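Local atomic coordinates of ATP-dependent DNA helicase (Mycobacterium smegmatis, PDB entry 5V9X), a protein that unwinds RNA:DNA hybrids as an ATP-driven 3'-to-5' helicase of the Lhr family, probably by tracking along single-stranded DNA. Residues G553-E562 / E571-S580; A759-V770 / C831-I842. All blocks are in the same frame, centred on the assembly; numbering follows the deposited sequence.

Overall arrangement
Both contacts sit in the C-terminal half of the chain, about 26 Å apart between centres, with nearest atoms about 7 Å apart, so they do not meet directly. They come in series: contact 1 closes within the winged-helix region of Lhr before contact 2 opens in the DEAD/H-associated region. Helix 774-786 lies against both, meeting helix 574-578 of contact 1 and the second segment of contact 2, while Arg619 likewise reaches each of them. Contact 1 is a surface pairing whose nearest atom is about 3 Å from the bound DNA; for contact 2, a partly buried helix packing, the nearest atom is about 11 Å from the bound DNA. One therefore borders the DNA path, the other lies further back.

Contact 1. Residues G553-E562 / E571-S580; sequences GMFTVYLASE and ELDEEMVYES
A single antiparallel bridge in the winged-helix region ties loop 553-562 to the residues leading into helix 574-578. Phe555 and Leu572 form its hydrogen-bonded pair: Phe555 N gives to Leu572 O at 3.0 Å, and Leu572 N returns a bond to Phe555 O at 2.9 Å. Beyond this bridge the Phe555 ring lies against the short helix, at Glu574 and Val577. Val577 CG1 stands over one ring face, offset toward the rim, 3.7 Å from the centroid in a CH-pi contact; with CG1 anti to the backbone N (chi1 170°), CG2 is left to meet Phe555 CG and CB. Glu574 CA approaches the same ring obliquely, 3.6 Å from Phe555 CE1. Further along, the Glu562 carboxylate passes across Val577 CG1 and reaches Ser580 CB. Asp573 caps the helix, its OD1 accepting from Glu575 N at 3.0 Å. On the Glu571 side of the bridge, the bent Met554 chain carries CE to the Glu571 carboxylate, which is salt-bridged to Arg301; each also packs on a phosphate of the bound DNA. Glu574 points its carboxylate to Arg781 and Arg805, which places helices 774-786 and 801-815 beside the bridge, and Phe555 also touches Arg805.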
loop_
_atom_site.group_PDB
_atom_site.type_symbol
_atom_site.label_atom_id
_atom_site.label_comp_id
_atom_site.label_asym_id
_atom_site.label_seq_id
_atom_site.Cartn_x
_atom_site.Cartn_y
_atom_site.Cartn_z
ATOM N N GLY A 553 10.420 -12.548 -1.599
ATOM C CA GLY A 553 11.009 -13.248 -2.720
ATOM C C GLY A 553 10.368 -14.591 -2.979
ATOM O O GLY A 553 9.855 -15.237 -2.060
ATOM N N MET A 554 10.395 -15.023 -4.234
ATOM C CA MET A 554 9.753 -16.261 -4.644
ATOM C C MET A 554 10.788 -17.356 -4.851
ATOM O O MET A 554 11.894 -17.103 -5.336
ATOM C CB MET A 554 8.947 -16.057 -5.927
ATOM C CG MET A 554 7.759 -15.133 -5.754
ATOM S SD MET A 554 6.295 -15.736 -6.614
ATOM C CE MET A 554 6.835 -15.613 -8.316
ATOM N N PHE A 555 10.417 -18.573 -4.468
ATOM C CA PHE A 555 11.224 -19.761 -4.727
ATOM C C PHE A 555 11.147 -20.077 -6.216
ATOM O O PHE A 555 10.207 -20.731 -6.672
ATOM C CB PHE A 555 10.718 -20.937 -3.899
ATOM C CG PHE A 555 11.047 -20.856 -2.430
ATOM C CD1 PHE A 555 10.501 -19.865 -1.631
ATOM C CD2 PHE A 555 11.866 -21.806 -1.841
ATOM C CE1 PHE A 555 10.790 -19.807 -0.280
ATOM C CE2 PHE A 555 12.154 -21.753 -0.490
ATOM C CZ PHE A 555 11.620 -20.752 0.289
ATOM N N THR A 556 12.120 -19.600 -6.991
ATOM C CA THR A 556 12.232 -19.987 -8.397
ATOM C C THR A 556 12.789 -21.402 -8.416
ATOM O O THR A 556 14.002 -21.609 -8.341
ATOM C CB THR A 556 13.123 -19.022 -9.168
ATOM O OG1 THR A 556 12.982 -17.704 -8.625
ATOM C CG2 THR A 556 12.719 -18.997 -10.636
ATOM N N VAL A 557 11.891 -22.380 -8.535
ATOM C CA VAL A 557 12.132 -23.724 -8.026
ATOM C C VAL A 557 12.517 -23.547 -6.557
ATOM O O VAL A 557 11.660 -23.185 -5.744
ATOM C CB VAL A 557 13.173 -24.499 -8.856
ATOM C CG1 VAL A 557 13.233 -25.952 -8.415
ATOM C CG2 VAL A 557 12.796 -24.442 -10.329
ATOM N N TYR A 558 13.786 -23.744 -6.191
ATOM C CA TYR A 558 14.149 -23.811 -4.777
ATOM C C TYR A 558 15.385 -22.977 -4.463
ATOM O O TYR A 558 16.453 -23.191 -5.046
ATOM C CB TYR A 558 14.358 -25.268 -4.349
ATOM C CG TYR A 558 13.149 -26.118 -4.651
ATOM C CD1 TYR A 558 13.268 -27.326 -5.324
ATOM C CD2 TYR A 558 11.882 -25.702 -4.271
ATOM C CE1 TYR A 558 12.151 -28.092 -5.614
ATOM C CE2 TYR A 558 10.766 -26.452 -4.555
ATOM C CZ TYR A 558 10.903 -27.648 -5.223
ATOM O OH TYR A 558 9.783 -28.399 -5.498
ATOM N N LEU A 559 15.224 -22.030 -3.535
ATOM C CA LEU A 559 16.314 -21.304 -2.889
ATOM C C LEU A 559 16.113 -21.439 -1.383
ATOM O O LEU A 559 14.993 -21.264 -0.895
ATOM C CB LEU A 559 16.342 -19.830 -3.309
ATOM C CG LEU A 559 17.514 -18.996 -2.793
ATOM C CD1 LEU A 559 18.818 -19.560 -3.327
ATOM C CD2 LEU A 559 17.350 -17.537 -3.182
ATOM N N ALA A 560 17.157 -21.742 -0.632
ATOM C CA ALA A 560 16.875 -22.187 0.722
ATOM C C ALA A 560 16.074 -23.474 0.399
ATOM O O ALA A 560 15.007 -23.722 0.934
ATOM C CB ALA A 560 16.012 -21.180 1.431
ATOM N N SER A 561 16.685 -24.307 -0.454
ATOM C CA SER A 561 16.157 -25.514 -1.101
ATOM C C SER A 561 15.726 -26.745 -0.320
ATOM O O SER A 561 16.101 -26.938 0.824
ATOM C CB SER A 561 17.153 -25.955 -2.167
ATOM O OG SER A 561 17.406 -24.909 -3.084
ATOM N N GLU A 562 14.885 -27.544 -0.979
ATOM C CA GLU A 562 14.280 -28.751 -0.425
ATOM C C GLU A 562 14.045 -29.779 -1.521
ATOM O O GLU A 562 13.093 -30.563 -1.441
ATOM C CB GLU A 562 12.956 -28.421 0.262
ATOM C CG GLU A 562 11.980 -27.724 -0.676
ATOM C CD GLU A 562 10.631 -27.458 -0.046
ATOM O OE1 GLU A 562 10.432 -27.836 1.128
ATOM O OE2 GLU A 562 9.767 -26.870 -0.730
ATOM N N GLU A 571 8.333 -21.101 -10.304
ATOM C CA GLU A 571 8.160 -20.153 -9.209
ATOM C C GLU A 571 7.050 -20.597 -8.256
ATOM O O GLU A 571 6.007 -21.080 -8.690
ATOM C CB GLU A 571 7.859 -18.757 -9.756
ATOM C CG GLU A 571 9.027 -18.112 -10.482
ATOM C CD GLU A 571 8.708 -16.716 -10.977
ATOM O OE1 GLU A 571 7.542 -16.464 -11.349
ATOM O OE2 GLU A 571 9.623 -15.866 -10.986
ATOM N N LEU A 572 7.292 -20.438 -6.956
ATOM C CA LEU A 572 6.319 -20.793 -5.932
ATOM C C LEU A 572 6.430 -19.812 -4.774
ATOM O O LEU A 572 7.504 -19.270 -4.499
ATOM C CB LEU A 572 6.514 -22.228 -5.431
ATOM C CG LEU A 572 5.868 -23.337 -6.264
ATOM C CD1 LEU A 572 6.191 -24.706 -5.691
ATOM C CD2 LEU A 572 4.365 -23.126 -6.333
ATOM N N ASP A 573 5.305 -19.595 -4.098
ATOM C CA ASP A 573 5.251 -18.645 -2.996
ATOM C C ASP A 573 5.981 -19.194 -1.776
ATOM O O ASP A 573 5.970 -20.399 -1.511
ATOM C CB ASP A 573 3.795 -18.329 -2.645
ATOM C CG ASP A 573 3.647 -17.056 -1.828
ATOM O OD1 ASP A 573 4.304 -16.934 -0.773
ATOM O OD2 ASP A 573 2.869 -16.170 -2.245
ATOM N N GLU A 574 6.618 -18.288 -1.028
ATOM C CA GLU A 574 7.353 -18.681 0.173
ATOM C C GLU A 574 6.461 -19.413 1.169
ATOM O O GLU A 574 6.920 -20.340 1.847
ATOM C CB GLU A 574 7.982 -17.443 0.820
ATOM C CG GLU A 574 8.589 -17.669 2.194
ATOM C CD GLU A 574 9.377 -16.468 2.684
ATOM O OE1 GLU A 574 9.909 -15.723 1.834
ATOM O OE2 GLU A 574 9.461 -16.264 3.913
ATOM N N GLU A 575 5.186 -19.026 1.263
ATOM C CA GLU A 575 4.258 -19.725 2.145
ATOM C C GLU A 575 3.822 -21.060 1.552
ATOM O O GLU A 575 3.752 -22.065 2.269
ATOM C CB GLU A 575 3.042 -18.845 2.432
ATOM C CG GLU A 575 3.370 -17.561 3.174
ATOM C CD GLU A 575 2.143 -16.711 3.439
ATOM O OE1 GLU A 575 1.036 -17.279 3.562
ATOM O OE2 GLU A 575 2.286 -15.472 3.521
ATOM N N MET A 576 3.516 -21.088 0.252
ATOM C CA MET A 576 3.194 -22.350 -0.409
ATOM C C MET A 576 4.342 -23.344 -0.282
ATOM O O MET A 576 4.116 -24.548 -0.114
ATOM C CB MET A 576 2.858 -22.096 -1.881
ATOM C CG MET A 576 2.816 -23.348 -2.751
ATOM S SD MET A 576 1.531 -24.522 -2.268
ATOM C CE MET A 576 1.964 -25.929 -3.289
ATOM N N VAL A 577 5.582 -22.855 -0.344
ATOM C CA VAL A 577 6.742 -23.732 -0.223
ATOM C C VAL A 577 6.881 -24.265 1.199
ATOM O O VAL A 577 7.299 -25.413 1.399
ATOM C CB VAL A 577 8.011 -22.988 -0.681
ATOM C CG1 VAL A 577 9.257 -23.784 -0.345
ATOM C CG2 VAL A 577 7.953 -22.723 -2.174
ATOM N N TYR A 578 6.527 -23.458 2.207
ATOM C CA TYR A 578 6.624 -23.913 3.592
ATOM C C TYR A 578 5.751 -25.135 3.844
ATOM O O TYR A 578 6.035 -25.926 4.751
ATOM C CB TYR A 578 6.240 -22.780 4.544
ATOM C CG TYR A 578 6.431 -23.112 6.010
ATOM C CD1 TYR A 578 7.685 -23.035 6.602
ATOM C CD2 TYR A 578 5.356 -23.494 6.803
ATOM C CE1 TYR A 578 7.865 -23.335 7.939
ATOM C CE2 TYR A 578 5.526 -23.794 8.141
ATOM C CZ TYR A 578 6.781 -23.712 8.703
ATOM O OH TYR A 578 6.956 -24.010 10.035
ATOM N N GLU A 579 4.691 -25.305 3.057
ATOM C CA GLU A 579 3.841 -26.493 3.105
ATOM C C GLU A 579 4.281 -27.398 1.957
ATOM O O GLU A 579 3.771 -27.312 0.838
ATOM C CB GLU A 579 2.371 -26.104 3.015
ATOM C CG GLU A 579 1.918 -25.188 4.146
ATOM C CD GLU A 579 0.745 -24.306 3.762
ATOM O OE1 GLU A 579 0.289 -24.387 2.602
ATOM O OE2 GLU A 579 0.283 -23.525 4.622
ATOM N N SER A 580 5.245 -28.269 2.241
ATOM C CA SER A 580 5.876 -29.091 1.213
ATOM C C SER A 580 5.143 -30.410 0.990
ATOM O O SER A 580 5.715 -31.364 0.460
ATOM C CB SER A 580 7.334 -29.368 1.584
ATOM O OG SER A 580 7.426 -29.990 2.855
#

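Contact 2. Residues A759-V770 / C831-I842; sequences ADEIEPIVTAEV and CLQDVYDVPALI
Ile762 lays its CG2 methyl against Leu841, 3.5 Å from CD2, the two side chains lying nearly perpendicular. With chi1 at -75°, CG2 is anti to the Ile762 backbone N and CG1 anti to the carbonyl carbon, and both branches reach Leu841: CD1 is 4.0 Å from Leu841 CD2. One turn back, Ile842 spreads over Ala759, its CG1 3.9 Å from Ala759 O. The extended Glu763 chain runs along the margin, bringing OE1 beside Ile842 CD1 and Val838 CG1. Further along helix 759-769, the Val766 and Leu832 side chains overlap head to tail, Val766 CG1 3.6 Å from Leu832 CD2, and the same methyl meets the Tyr836 ring obliquely. Val770 closes this end: its CG1 leans on Leu832 CD2, and CG2 comes 3.9 Å from Cys831 CB and lies near Tyr836 CE2. Thr767 OG1 turns back on its own helix to bond Glu763 O at 2.7 Å, opposite the face from which Thr767 N reaches that oxygen. Pro712 and Leu715 of helix 707-725 also pack on Tyr836. Helices 759-769 and 838-842 run roughly antiparallel, at 145° with axes 9.3 Å apart, an apolar helix-helix packing in which one helix spans the break between 831-835 and 838-842, within the DEAD/H-associated region.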
loop_
_atom_site.group_PDB
_atom_site.type_symbol
_atom_site.label_atom_id
_atom_site.label_comp_id
_atom_site.label_asym_id
_atom_site.label_seq_id
_atom_site.Cartn_x
_atom_site.Cartn_y
_atom_site.Cartn_z
ATOM N N ALA A 759 -19.698 -18.426 16.649
ATOM C CA ALA A 759 -19.036 -17.127 16.739
ATOM C C ALA A 759 -18.002 -17.103 17.857
ATOM O O ALA A 759 -16.911 -16.545 17.690
ATOM C CB ALA A 759 -20.073 -16.022 16.941
ATOM N N ASP A 760 -18.321 -17.708 19.002
ATOM C CA ASP A 760 -17.380 -17.770 20.116
ATOM C C ASP A 760 -16.333 -18.863 19.947
ATOM O O ASP A 760 -15.404 -18.940 20.757
ATOM C CB ASP A 760 -18.135 -17.979 21.431
ATOM C CG ASP A 760 -19.065 -19.174 21.387
ATOM O OD1 ASP A 760 -19.627 -19.450 20.306
ATOM O OD2 ASP A 760 -19.235 -19.839 22.432
ATOM N N GLU A 761 -16.459 -19.704 18.924
ATOM C CA GLU A 761 -15.479 -20.741 18.634
ATOM C C GLU A 761 -14.310 -20.230 17.799
ATOM O O GLU A 761 -13.230 -20.830 17.834
ATOM C CB GLU A 761 -16.165 -21.898 17.895
ATOM C CG GLU A 761 -15.621 -23.288 18.187
ATOM C CD GLU A 761 -16.401 -24.371 17.457
ATOM O OE1 GLU A 761 -17.407 -24.037 16.795
ATOM O OE2 GLU A 761 -16.009 -25.554 17.542
ATOM N N ILE A 762 -14.505 -19.127 17.074
ATOM C CA ILE A 762 -13.561 -18.713 16.038
ATOM C C ILE A 762 -12.245 -18.248 16.649
ATOM O O ILE A 762 -11.190 -18.846 16.412
ATOM C CB ILE A 762 -14.181 -17.615 15.155
ATOM C CG1 ILE A 762 -15.216 -18.224 14.208
ATOM C CG2 ILE A 762 -13.102 -16.887 14.378
ATOM C CD1 ILE A 762 -14.623 -19.134 13.160
ATOM N N GLU A 763 -12.290 -17.170 17.434
ATOM C CA GLU A 763 -11.059 -16.527 17.892
ATOM C C GLU A 763 -10.121 -17.459 18.658
ATOM O O GLU A 763 -8.899 -17.360 18.447
ATOM C CB GLU A 763 -11.408 -15.288 18.728
ATOM C CG GLU A 763 -10.201 -14.559 19.290
ATOM C CD GLU A 763 -10.455 -13.079 19.500
ATOM O OE1 GLU A 763 -11.371 -12.535 18.846
ATOM O OE2 GLU A 763 -9.739 -12.459 20.315
ATOM N N PRO A 764 -10.588 -18.364 19.527
ATOM C CA PRO A 764 -9.635 -19.297 20.152
ATOM C C PRO A 764 -8.975 -20.234 19.156
ATOM O O PRO A 764 -7.764 -20.468 19.248
ATOM C CB PRO A 764 -10.503 -20.061 21.161
ATOM C CG PRO A 764 -11.660 -19.173 21.418
ATOM C CD PRO A 764 -11.931 -18.491 20.119
ATOM N N ILE A 765 -9.743 -20.775 18.208
ATOM C CA ILE A 765 -9.185 -21.693 17.215
ATOM C C ILE A 765 -8.072 -21.015 16.426
ATOM O O ILE A 765 -6.968 -21.556 16.286
ATOM C CB ILE A 765 -10.296 -22.213 16.283
ATOM C CG1 ILE A 765 -11.201 -23.203 17.015
ATOM C CG2 ILE A 765 -9.698 -22.845 15.033
ATOM C CD1 ILE A 765 -12.420 -23.612 16.215
ATOM N N VAL A 766 -8.350 -19.821 15.898
ATOM C CA VAL A 766 -7.360 -19.106 15.097
ATOM C C VAL A 766 -6.098 -18.846 15.911
ATOM O O VAL A 766 -4.978 -18.911 15.387
ATOM C CB VAL A 766 -7.965 -17.800 14.547
ATOM C CG1 VAL A 766 -6.896 -16.948 13.887
ATOM C CG2 VAL A 766 -9.075 -18.111 13.555
ATOM N N THR A 767 -6.256 -18.570 17.208
ATOM C CA THR A 767 -5.095 -18.322 18.057
ATOM C C THR A 767 -4.244 -19.577 18.214
ATOM O O THR A 767 -3.011 -19.494 18.269
ATOM C CB THR A 767 -5.545 -17.804 19.423
ATOM O OG1 THR A 767 -6.367 -16.646 19.244
ATOM C CG2 THR A 767 -4.346 -17.424 20.278
ATOM N N ALA A 768 -4.881 -20.748 18.270
ATOM C CA ALA A 768 -4.141 -21.989 18.466
ATOM C C ALA A 768 -3.470 -22.476 17.187
ATOM O O ALA A 768 -2.440 -23.158 17.255
ATOM C CB ALA A 768 -5.072 -23.073 19.010
ATOM N N GLU A 769 -4.022 -22.136 16.024
ATOM C CA GLU A 769 -3.520 -22.672 14.765
ATOM C C GLU A 769 -2.498 -21.772 14.090
ATOM O O GLU A 769 -1.666 -22.269 13.322
ATOM C CB GLU A 769 -4.682 -22.922 13.798
ATOM C CG GLU A 769 -5.646 -23.987 14.276
ATOM C CD GLU A 769 -4.950 -25.301 14.555
ATOM O OE1 GLU A 769 -4.025 -25.660 13.795
ATOM O OE2 GLU A 769 -5.321 -25.973 15.539
ATOM N N VAL A 770 -2.536 -20.464 14.360
ATOM C CA VAL A 770 -1.682 -19.533 13.629
ATOM C C VAL A 770 -0.208 -19.844 13.857
ATOM O O VAL A 770 0.623 -19.614 12.971
ATOM C CB VAL A 770 -2.028 -18.078 14.011
ATOM C CG1 VAL A 770 -1.622 -17.772 15.447
ATOM C CG2 VAL A 770 -1.379 -17.100 13.040
ATOM N N CYS A 831 -0.085 -11.107 12.381
ATOM C CA CYS A 831 -0.958 -12.038 11.670
ATOM C C CYS A 831 -2.419 -11.829 12.053
ATOM O O CYS A 831 -3.289 -11.707 11.183
ATOM C CB CYS A 831 -0.534 -13.481 11.955
ATOM S SG CYS A 831 1.073 -13.952 11.275
ATOM N N LEU A 832 -2.704 -11.774 13.355
ATOM C CA LEU A 832 -4.088 -11.739 13.814
ATOM C C LEU A 832 -4.729 -10.370 13.610
ATOM O O LEU A 832 -5.921 -10.285 13.293
ATOM C CB LEU A 832 -4.158 -12.141 15.287
ATOM C CG LEU A 832 -3.606 -13.515 15.678
ATOM C CD1 LEU A 832 -3.742 -13.726 17.174
ATOM C CD2 LEU A 832 -4.310 -14.626 14.919
ATOM N N GLN A 833 -3.966 -9.291 13.785
ATOM C CA GLN A 833 -4.514 -7.939 13.721
ATOM C C GLN A 833 -4.330 -7.271 12.365
ATOM O O GLN A 833 -5.251 -6.608 11.880
ATOM C CB GLN A 833 -3.881 -7.056 14.798
ATOM C CG GLN A 833 -4.119 -7.519 16.221
ATOM C CD GLN A 833 -3.537 -6.555 17.234
ATOM O OE1 GLN A 833 -3.084 -5.465 16.881
ATOM N NE2 GLN A 833 -3.544 -6.951 18.501
ATOM N N ASP A 834 -3.161 -7.420 11.745
ATOM C CA ASP A 834 -2.843 -6.716 10.507
ATOM C C ASP A 834 -3.170 -7.517 9.254
ATOM O O ASP A 834 -3.583 -6.933 8.250
ATOM C CB ASP A 834 -1.361 -6.325 10.484
ATOM C CG ASP A 834 -1.034 -5.218 11.466
ATOM O OD1 ASP A 834 -1.917 -4.851 12.270
ATOM O OD2 ASP A 834 0.108 -4.710 11.430
ATOM N N VAL A 835 -2.994 -8.838 9.285
ATOM C CA VAL A 835 -3.244 -9.679 8.118
ATOM C C VAL A 835 -4.673 -10.199 8.162
ATOM O O VAL A 835 -5.450 -9.992 7.222
ATOM C CB VAL A 835 -2.238 -10.842 8.046
ATOM C CG1 VAL A 835 -2.438 -11.638 6.765
ATOM C CG2 VAL A 835 -0.818 -10.314 8.141
ATOM N N TYR A 836 -5.026 -10.884 9.247
ATOM C CA TYR A 836 -6.378 -11.392 9.411
ATOM C C TYR A 836 -7.327 -10.267 9.819
ATOM O O TYR A 836 -6.915 -9.168 10.203
ATOM C CB TYR A 836 -6.422 -12.504 10.461
ATOM C CG TYR A 836 -5.603 -13.740 10.142
ATOM C CD1 TYR A 836 -5.248 -14.054 8.836
ATOM C CD2 TYR A 836 -5.191 -14.596 11.157
ATOM C CE1 TYR A 836 -4.502 -15.184 8.551
ATOM C CE2 TYR A 836 -4.444 -15.727 10.881
ATOM C CZ TYR A 836 -4.103 -16.017 9.579
ATOM O OH TYR A 836 -3.358 -17.143 9.307
ATOM N N ASP A 837 -8.626 -10.564 9.730
ATOM C CA ASP A 837 -9.692 -9.703 10.242
ATOM C C ASP A 837 -10.643 -10.625 11.002
ATOM O O ASP A 837 -11.660 -11.071 10.466
ATOM C CB ASP A 837 -10.396 -8.939 9.117
ATOM C CG ASP A 837 -11.416 -7.937 9.634
ATOM O OD1 ASP A 837 -11.568 -7.809 10.867
ATOM O OD2 ASP A 837 -12.073 -7.275 8.799
ATOM N N VAL A 838 -10.298 -10.914 12.252
ATOM C CA VAL A 838 -11.058 -11.855 13.074
ATOM C C VAL A 838 -12.425 -11.280 13.444
ATOM O O VAL A 838 -13.422 -12.012 13.365
ATOM C CB VAL A 838 -10.260 -12.269 14.322
ATOM C CG1 VAL A 838 -11.094 -13.181 15.206
ATOM C CG2 VAL A 838 -8.967 -12.962 13.915
ATOM N N PRO A 839 -12.541 -10.005 13.855
ATOM C CA PRO A 839 -13.889 -9.443 14.062
ATOM C C PRO A 839 -14.821 -9.623 12.874
ATOM O O PRO A 839 -16.018 -9.870 13.071
ATOM C CB PRO A 839 -13.600 -7.964 14.343
ATOM C CG PRO A 839 -12.296 -7.983 15.022
ATOM C CD PRO A 839 -11.504 -9.077 14.347
ATOM N N ALA A 840 -14.312 -9.515 11.646
ATOM C CA ALA A 840 -15.159 -9.763 10.485
ATOM C C ALA A 840 -15.529 -11.237 10.377
ATOM O O ALA A 840 -16.676 -11.573 10.057
ATOM C CB ALA A 840 -14.467 -9.291 9.209
ATOM N N LEU A 841 -14.574 -12.133 10.638
ATOM C CA LEU A 841 -14.880 -13.559 10.615
ATOM C C LEU A 841 -15.888 -13.929 11.694
ATOM O O LEU A 841 -16.722 -14.817 11.487
ATOM C CB LEU A 841 -13.600 -14.376 10.781
ATOM C CG LEU A 841 -13.750 -15.900 10.748
ATOM C CD1 LEU A 841 -14.390 -16.351 9.444
ATOM C CD2 LEU A 841 -12.407 -16.587 10.946
ATOM N N ILE A 842 -15.838 -13.252 12.843
ATOM C CA ILE A 842 -16.751 -13.574 13.935
ATOM C C ILE A 842 -18.177 -13.173 13.580
ATOM O O ILE A 842 -19.109 -13.977 13.696
ATOM C CB ILE A 842 -16.279 -12.908 15.240
ATOM C CG1 ILE A 842 -15.060 -13.648 15.796
ATOM C CG2 ILE A 842 -17.403 -12.873 16.259
ATOM C CD1 ILE A 842 -14.340 -12.902 16.894
#